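Local coordinates for Low molecular weight phosphotyrosine protein phosphatase (Vibrio cholerae, PDB 6U1P) that probably removes phosphate from tyrosine residues of proteins, in a phosphoregulatory system that controls exopolysaccharide biosynthesis and biofilm formation, at residues G144-A147 and L148-W152. Sequence-based numbering, arbitrary orientation.
Sequences GAVA and LVDSW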
loop_
_atom_site.group_PDB
_atom_site.type_symbol
_atom_site.label_atom_id
_atom_site.label_comp_id
_atom_site.label_asym_id
_atom_site.label_seq_id
_atom_site.Cartn_x
_atom_site.Cartn_y
_atom_site.Cartn_z
ATOM N N GLY B 144 1.028 8.760 -20.275
ATOM C CA GLY B 144 2.162 9.665 -20.363
ATOM C C GLY B 144 3.297 9.111 -21.204
ATOM O O GLY B 144 3.869 9.822 -22.042
ATOM N N ALA B 145 3.632 7.830 -21.000
ATOM C CA ALA B 145 4.759 7.240 -21.718
ATOM C C ALA B 145 4.562 7.317 -23.232
ATOM O O ALA B 145 5.488 7.701 -23.960
ATOM C CB ALA B 145 4.963 5.789 -21.269
ATOM N N VAL B 146 3.350 6.989 -23.716
ATOM C CA VAL B 146 3.089 6.983 -25.161
ATOM C C VAL B 146 3.323 8.368 -25.745
ATOM O O VAL B 146 3.893 8.514 -26.837
ATOM C CB VAL B 146 1.664 6.476 -25.467
ATOM C CG1 VAL B 146 1.272 6.819 -26.917
ATOM C CG2 VAL B 146 1.565 4.985 -25.244
ATOM N N ALA B 147 2.868 9.405 -25.037
ATOM C CA ALA B 147 3.081 10.770 -25.517
ATOM C C ALA B 147 4.567 11.125 -25.552
ATOM O O ALA B 147 5.048 11.716 -26.532
ATOM C CB ALA B 147 2.303 11.762 -24.652
ATOM N N LEU B 148 5.313 10.779 -24.495
ATOM C CA LEU B 148 6.747 11.059 -24.505
ATOM C C LEU B 148 7.429 10.385 -25.695
ATOM O O LEU B 148 8.258 10.995 -26.377
ATOM C CB LEU B 148 7.402 10.581 -23.206
ATOM C CG LEU B 148 7.110 11.347 -21.908
ATOM C CD1 LEU B 148 7.949 10.785 -20.749
ATOM C CD2 LEU B 148 7.374 12.831 -22.097
ATOM N N VAL B 149 7.087 9.122 -25.957
ATOM C CA VAL B 149 7.720 8.404 -27.052
ATOM C C VAL B 149 7.403 9.083 -28.376
ATOM O O VAL B 149 8.256 9.163 -29.262
ATOM C CB VAL B 149 7.313 6.920 -27.028
ATOM C CG1 VAL B 149 7.658 6.256 -28.326
ATOM C CG2 VAL B 149 8.028 6.195 -25.861
ATOM N N ASP B 150 6.188 9.612 -28.521
ATOM C CA ASP B 150 5.860 10.371 -29.731
ATOM C C ASP B 150 6.729 11.617 -29.844
ATOM O O ASP B 150 7.345 11.875 -30.890
ATOM C CB ASP B 150 4.386 10.754 -29.738
ATOM C CG ASP B 150 3.487 9.585 -30.044
ATOM O OD1 ASP B 150 3.998 8.535 -30.487
ATOM O OD2 ASP B 150 2.265 9.715 -29.844
ATOM N N SER B 151 6.756 12.424 -28.779
ATOM C CA SER B 151 7.525 13.665 -28.782
ATOM C C SER B 151 8.994 13.418 -29.103
ATOM O O SER B 151 9.631 14.231 -29.785
ATOM C CB SER B 151 7.396 14.362 -27.431
ATOM O OG SER B 151 8.585 15.064 -27.103
ATOM N N TRP B 152 9.544 12.306 -28.609
ATOM C CA TRP B 152 10.951 11.990 -28.840
ATOM C C TRP B 152 11.232 11.746 -30.313
ATOM O O TRP B 152 12.296 12.130 -30.826
ATOM C CB TRP B 152 11.366 10.781 -28.006
ATOM C CG TRP B 152 11.319 11.056 -26.560
ATOM C CD1 TRP B 152 11.325 12.279 -25.970
ATOM C CD2 TRP B 152 11.261 10.094 -25.504
ATOM N NE1 TRP B 152 11.282 12.144 -24.605
ATOM C CE2 TRP B 152 11.234 10.812 -24.290
ATOM C CE3 TRP B 152 11.228 8.696 -25.464
ATOM C CZ2 TRP B 152 11.168 10.177 -23.039
ATOM C CZ3 TRP B 152 11.161 8.065 -24.224
ATOM C CH2 TRP B 152 11.139 8.809 -23.028
#
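With chi1 at -74°, the carboxylate carbon of D150 sits beside its own backbone N and reaches back along the helix to V146, one turn earlier; L148 takes the same first-torsion setting, which brings its CG to 3.6 Å from G144 O. In D150, CG lies 3.4 Å from V146 O, so the carboxylate sits by that oxygen on an exposed flank, while OD2 merely grazes V146 CG1 at 4.2 Å. V149 sends CG2 to the same side as its backbone N, where the methyl lies 3.5 Å from A145 O. Four consecutive i to i+4 backbone bonds tie the two turns together. The amides of L148, V149 and S151 meet the oxygens of G144, A145 and A147 almost head-on, the S151 N to A147 O bond (2.9 Å) being nearly straight at 173°. D150 N to V146 O is longer, at 3.1 Å, and more bent, its donor tilted 25° from the carbonyl plane. A fifth bond, 2.9 Å from W152 N to L148 O, continues the series, and L148 O also lies over one face of the indole, toward its rim. Y87 of the second subunit hydrogen-bonds W152 NE1, F85 of that chain meets the indole with nearly parallel planes, and L148 packs on F112 of the second subunit. This regular alpha-helical geometry closes helix 126-152, whose end lies against the other subunit's central parallel sheet, consistent with an exchange of C-terminal helices in the phosphatase dimer.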